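Local coordinates for protein Rik1-associated factor 1 (Schizosaccharomyces pombe, PDB 4O9D) that belongs to the Clr4 methyltransferase complex, which ubiquitylates and methylates histone H3 and so contributes to heterochromatin establishment, and is represented here by its WD-repeat propeller, at residues F18-S30 and G413-E423. Numbering follows the deposited sequence.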
loop_
_atom_site.group_PDB
_atom_site.type_symbol
_atom_site.label_atom_id
_atom_site.label_comp_id
_atom_site.label_asym_id
_atom_site.label_seq_id
_atom_site.Cartn_x
_atom_site.Cartn_y
_atom_site.Cartn_z
ATOM N N PHE A 18 7.800 -8.173 19.495
ATOM C CA PHE A 18 7.884 -8.009 20.947
ATOM C C PHE A 18 9.056 -7.093 21.331
ATOM O O PHE A 18 9.042 -6.453 22.392
ATOM C CB PHE A 18 8.041 -9.366 21.638
ATOM C CG PHE A 18 6.925 -10.327 21.349
ATOM C CD1 PHE A 18 5.605 -9.949 21.527
ATOM C CD2 PHE A 18 7.200 -11.611 20.894
ATOM C CE1 PHE A 18 4.571 -10.836 21.262
ATOM C CE2 PHE A 18 6.170 -12.510 20.627
ATOM C CZ PHE A 18 4.853 -12.123 20.821
ATOM N N PHE A 19 10.063 -7.024 20.464
ATOM C CA PHE A 19 11.301 -6.309 20.787
ATOM C C PHE A 19 11.322 -4.880 20.277
ATOM O O PHE A 19 12.223 -4.120 20.610
ATOM C CB PHE A 19 12.504 -7.072 20.241
ATOM C CG PHE A 19 12.637 -8.445 20.820
ATOM C CD1 PHE A 19 12.766 -8.611 22.194
ATOM C CD2 PHE A 19 12.608 -9.571 20.011
ATOM C CE1 PHE A 19 12.871 -9.868 22.752
ATOM C CE2 PHE A 19 12.717 -10.844 20.567
ATOM C CZ PHE A 19 12.847 -10.987 21.938
ATOM N N LEU A 20 10.329 -4.522 19.468
ATOM C CA LEU A 20 10.193 -3.163 18.968
ATOM C C LEU A 20 9.778 -2.237 20.113
ATOM O O LEU A 20 8.792 -2.486 20.816
ATOM C CB LEU A 20 9.173 -3.120 17.812
ATOM C CG LEU A 20 9.639 -3.791 16.497
ATOM C CD1 LEU A 20 8.514 -3.952 15.467
ATOM C CD2 LEU A 20 10.785 -3.010 15.882
ATOM N N LYS A 21 10.543 -1.172 20.322
ATOM C CA LYS A 21 10.187 -0.204 21.355
ATOM C C LYS A 21 9.949 1.165 20.723
ATOM O O LYS A 21 10.485 1.466 19.667
ATOM C CB LYS A 21 11.290 -0.124 22.410
ATOM C CG LYS A 21 11.545 -1.436 23.157
ATOM C CD LYS A 21 10.293 -1.940 23.893
ATOM C CE LYS A 21 10.519 -3.307 24.540
ATOM N NZ LYS A 21 9.251 -4.109 24.684
ATOM N N PRO A 22 9.129 2.002 21.368
ATOM C CA PRO A 22 8.936 3.346 20.818
ATOM C C PRO A 22 10.266 4.013 20.523
ATOM O O PRO A 22 11.229 3.839 21.275
ATOM C CB PRO A 22 8.193 4.089 21.935
ATOM C CG PRO A 22 8.315 3.228 23.132
ATOM C CD PRO A 22 8.454 1.829 22.659
ATOM N N TRP A 23 10.322 4.754 19.422
ATOM C CA TRP A 23 11.557 5.365 18.991
ATOM C C TRP A 23 11.351 6.830 18.650
ATOM O O TRP A 23 11.952 7.701 19.266
ATOM C CB TRP A 23 12.123 4.626 17.780
ATOM C CG TRP A 23 13.413 5.182 17.356
ATOM C CD1 TRP A 23 14.469 5.500 18.168
ATOM C CD2 TRP A 23 13.821 5.498 16.021
ATOM N NE1 TRP A 23 15.503 5.998 17.419
ATOM C CE2 TRP A 23 15.133 6.007 16.098
ATOM C CE3 TRP A 23 13.202 5.404 14.766
ATOM C CZ2 TRP A 23 15.844 6.415 14.968
ATOM C CZ3 TRP A 23 13.910 5.811 13.644
ATOM C CH2 TRP A 23 15.218 6.315 13.756
ATOM N N LYS A 24 10.513 7.102 17.651
ATOM C CA LYS A 24 10.254 8.470 17.250
ATOM C C LYS A 24 8.785 8.685 17.051
ATOM O O LYS A 24 8.072 7.808 16.570
ATOM C CB LYS A 24 10.973 8.806 15.945
ATOM C CG LYS A 24 12.471 8.698 16.013
ATOM C CD LYS A 24 13.067 9.791 16.859
ATOM C CE LYS A 24 14.580 9.780 16.768
ATOM N NZ LYS A 24 15.193 10.744 17.727
ATOM N N HIS A 25 8.338 9.873 17.417
ATOM C CA HIS A 25 6.992 10.310 17.130
ATOM C C HIS A 25 7.079 11.605 16.341
ATOM O O HIS A 25 7.954 12.440 16.588
ATOM C CB HIS A 25 6.190 10.572 18.403
ATOM C CG HIS A 25 4.995 11.434 18.157
ATOM N ND1 HIS A 25 3.790 10.923 17.728
ATOM C CD2 HIS A 25 4.836 12.778 18.217
ATOM C CE1 HIS A 25 2.931 11.912 17.553
ATOM N NE2 HIS A 25 3.539 13.049 17.847
ATOM N N PHE A 26 6.150 11.777 15.409
ATOM C CA PHE A 26 6.172 12.907 14.496
ATOM C C PHE A 26 4.748 13.337 14.147
ATOM O O PHE A 26 3.889 12.494 13.887
ATOM C CB PHE A 26 6.949 12.481 13.235
ATOM C CG PHE A 26 6.989 13.515 12.145
ATOM C CD1 PHE A 26 7.928 14.540 12.175
ATOM C CD2 PHE A 26 6.129 13.433 11.054
ATOM C CE1 PHE A 26 7.984 15.490 11.155
ATOM C CE2 PHE A 26 6.177 14.383 10.033
ATOM C CZ PHE A 26 7.104 15.407 10.084
ATOM N N ASN A 27 4.497 14.646 14.158
ATOM C CA ASN A 27 3.229 15.217 13.690
ATOM C C ASN A 27 3.432 16.662 13.253
ATOM O O ASN A 27 3.153 17.589 14.013
ATOM C CB ASN A 27 2.135 15.197 14.776
ATOM C CG ASN A 27 0.754 15.653 14.237
ATOM O OD1 ASN A 27 0.671 16.343 13.212
ATOM N ND2 ASN A 27 -0.321 15.259 14.919
ATOM N N GLU A 28 3.938 16.847 12.044
ATOM C CA GLU A 28 3.996 18.162 11.413
ATOM C C GLU A 28 3.068 18.057 10.257
ATOM O O GLU A 28 3.058 18.880 9.338
ATOM C CB GLU A 28 5.395 18.443 10.899
ATOM C CG GLU A 28 6.396 18.500 12.023
ATOM C CD GLU A 28 5.955 19.462 13.102
ATOM O OE1 GLU A 28 5.433 20.543 12.739
ATOM O OE2 GLU A 28 6.114 19.128 14.301
ATOM N N THR A 29 2.275 17.003 10.334
ATOM C CA THR A 29 1.591 16.481 9.194
ATOM C C THR A 29 0.382 17.307 8.893
ATOM O O THR A 29 -0.492 17.485 9.750
ATOM C CB THR A 29 1.163 15.033 9.448
ATOM O OG1 THR A 29 2.327 14.202 9.502
ATOM C CG2 THR A 29 0.239 14.548 8.351
ATOM N N SER A 30 0.361 17.838 7.676
ATOM C CA SER A 30 -0.870 18.305 7.079
ATOM C C SER A 30 -1.555 17.063 6.521
ATOM O O SER A 30 -0.996 16.377 5.659
ATOM C CB SER A 30 -0.578 19.316 5.973
ATOM O OG SER A 30 0.324 18.793 5.015
ATOM N N GLY A 413 12.977 3.555 23.707
ATOM C CA GLY A 413 12.998 2.276 24.404
ATOM C C GLY A 413 12.009 2.289 25.554
ATOM O O GLY A 413 11.618 1.250 26.099
ATOM N N ASN A 414 11.620 3.494 25.941
ATOM C CA ASN A 414 10.519 3.685 26.862
ATOM C C ASN A 414 9.635 4.783 26.285
ATOM O O ASN A 414 8.407 4.681 26.290
ATOM C CB ASN A 414 11.037 4.073 28.255
ATOM C CG ASN A 414 12.089 3.098 28.790
ATOM O OD1 ASN A 414 11.978 1.885 28.618
ATOM N ND2 ASN A 414 13.115 3.635 29.448
ATOM N N LYS A 415 10.275 5.823 25.758
ATOM C CA LYS A 415 9.554 6.976 25.243
ATOM C C LYS A 415 9.956 7.304 23.809
ATOM O O LYS A 415 11.001 6.871 23.328
ATOM C CB LYS A 415 9.795 8.192 26.136
ATOM C CG LYS A 415 11.261 8.420 26.507
ATOM C CD LYS A 415 11.449 9.740 27.259
ATOM C CE LYS A 415 10.662 9.770 28.566
ATOM N NZ LYS A 415 10.097 11.121 28.879
ATOM N N PHE A 416 9.117 8.088 23.144
ATOM C CA PHE A 416 9.398 8.521 21.779
ATOM C C PHE A 416 10.275 9.772 21.754
ATOM O O PHE A 416 10.044 10.717 22.512
ATOM C CB PHE A 416 8.104 8.846 21.053
ATOM C CG PHE A 416 7.208 7.669 20.844
ATOM C CD1 PHE A 416 7.482 6.745 19.841
ATOM C CD2 PHE A 416 6.071 7.504 21.618
ATOM C CE1 PHE A 416 6.639 5.654 19.631
ATOM C CE2 PHE A 416 5.218 6.415 21.412
ATOM C CZ PHE A 416 5.506 5.494 20.415
ATOM N N GLY A 417 11.274 9.766 20.877
ATOM C CA GLY A 417 12.055 10.951 20.604
ATOM C C GLY A 417 11.422 11.696 19.449
ATOM O O GLY A 417 10.286 11.389 19.040
ATOM N N GLU A 418 12.154 12.676 18.929
ATOM C CA GLU A 418 11.726 13.427 17.757
ATOM C C GLU A 418 12.794 13.379 16.694
ATOM O O GLU A 418 13.977 13.177 16.991
ATOM C CB GLU A 418 11.461 14.889 18.107
ATOM C CG GLU A 418 10.109 15.154 18.721
ATOM C CD GLU A 418 9.973 16.588 19.211
ATOM O OE1 GLU A 418 9.909 16.780 20.444
ATOM O OE2 GLU A 418 9.941 17.526 18.371
ATOM N N PHE A 419 12.359 13.551 15.449
ATOM C CA PHE A 419 13.261 13.811 14.355
ATOM C C PHE A 419 13.515 15.307 14.413
ATOM O O PHE A 419 12.702 16.066 14.966
ATOM C CB PHE A 419 12.633 13.413 13.005
ATOM C CG PHE A 419 12.576 11.923 12.782
ATOM C CD1 PHE A 419 13.700 11.228 12.350
ATOM C CD2 PHE A 419 11.394 11.213 13.010
ATOM C CE1 PHE A 419 13.660 9.838 12.150
ATOM C CE2 PHE A 419 11.343 9.838 12.807
ATOM C CZ PHE A 419 12.482 9.153 12.369
ATOM N N ARG A 420 14.645 15.738 13.880
ATOM C CA ARG A 420 14.889 17.164 13.756
ATOM C C ARG A 420 14.607 17.551 12.311
ATOM O O ARG A 420 15.160 16.958 11.388
ATOM C CB ARG A 420 16.320 17.508 14.174
ATOM C CG ARG A 420 16.531 17.509 15.712
ATOM C CD ARG A 420 16.435 16.104 16.315
ATOM N NE ARG A 420 17.295 15.968 17.497
ATOM C CZ ARG A 420 17.282 14.930 18.336
ATOM N NH1 ARG A 420 16.446 13.915 18.153
ATOM N NH2 ARG A 420 18.110 14.912 19.371
ATOM N N ILE A 421 13.715 18.515 12.130
ATOM C CA ILE A 421 13.334 18.986 10.799
ATOM C C ILE A 421 14.430 19.838 10.173
ATOM O O ILE A 421 14.926 20.766 10.815
ATOM C CB ILE A 421 12.075 19.853 10.850
ATOM C CG1 ILE A 421 10.882 19.037 11.349
ATOM C CG2 ILE A 421 11.781 20.428 9.468
ATOM C CD1 ILE A 421 9.602 19.824 11.392
ATOM N N ILE A 422 14.797 19.531 8.929
ATOM C CA ILE A 422 15.869 20.256 8.252
ATOM C C ILE A 422 15.328 20.858 6.959
ATOM O O ILE A 422 14.176 20.616 6.593
ATOM C CB ILE A 422 17.074 19.338 7.925
ATOM C CG1 ILE A 422 16.626 18.129 7.105
ATOM C CG2 ILE A 422 17.768 18.854 9.200
ATOM C CD1 ILE A 422 17.722 17.536 6.240
ATOM N N GLU A 423 16.143 21.650 6.269
ATOM C CA GLU A 423 15.756 22.150 4.945
ATOM C C GLU A 423 16.801 21.804 3.884
ATOM O O GLU A 423 17.907 22.343 3.897
ATOM C CB GLU A 423 15.541 23.661 4.972
ATOM C CG GLU A 423 14.506 24.113 5.983
ATOM C CD GLU A 423 14.334 25.618 5.995
ATOM O OE1 GLU A 423 15.298 26.330 5.640
ATOM O OE2 GLU A 423 13.233 26.089 6.352
HETATM O O HOH W 1 9.425 14.095 15.063
#
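Lys24 and Gly417 form a parallel bridge between strand 21-26 and the 413-423 segment: Gly417 N donates to Trp23 O (2.7 Å), and Gly417 O takes His25 N (3.0 Å). The Lys24 side chain slants across the Phe419 ring. CB touches CE2 of Phe419; CG, turned beside the backbone N (chi1 -61°), lies over one ring face, a CH-pi contact 3.9 Å from the centroid. After the bend at chi2, CD and CE pass the Glu418 carbonyl, and NZ donates to Glu418 O (2.8 Å). Arg420 NH1 grips that oxygen from the opposite face of the carbonyl plane. The two cations lie close together, but Glu70 pairs with Lys24 and more weakly with Arg420. With an alanine here, the Phe419 ring would probably lose the CG cover, Glu418 O one of its two donors and Glu70 its salt bridge. Phe419 also makes an offset edge-to-face pair with the six-membered ring of Trp23, planes at 82°, while Pro22 CB covers a face of Phe416. One water links His25 O to Phe419 N. Trp23 and Lys24 form a classic beta bulge opposite Met405. Pairing the N-terminal strand with 403-407 closes the beta-propeller in Velcro fashion; the C-terminal tail runs alongside this outermost strand, then pairs as 420-422 with strand 71-74 of the neighbouring blade.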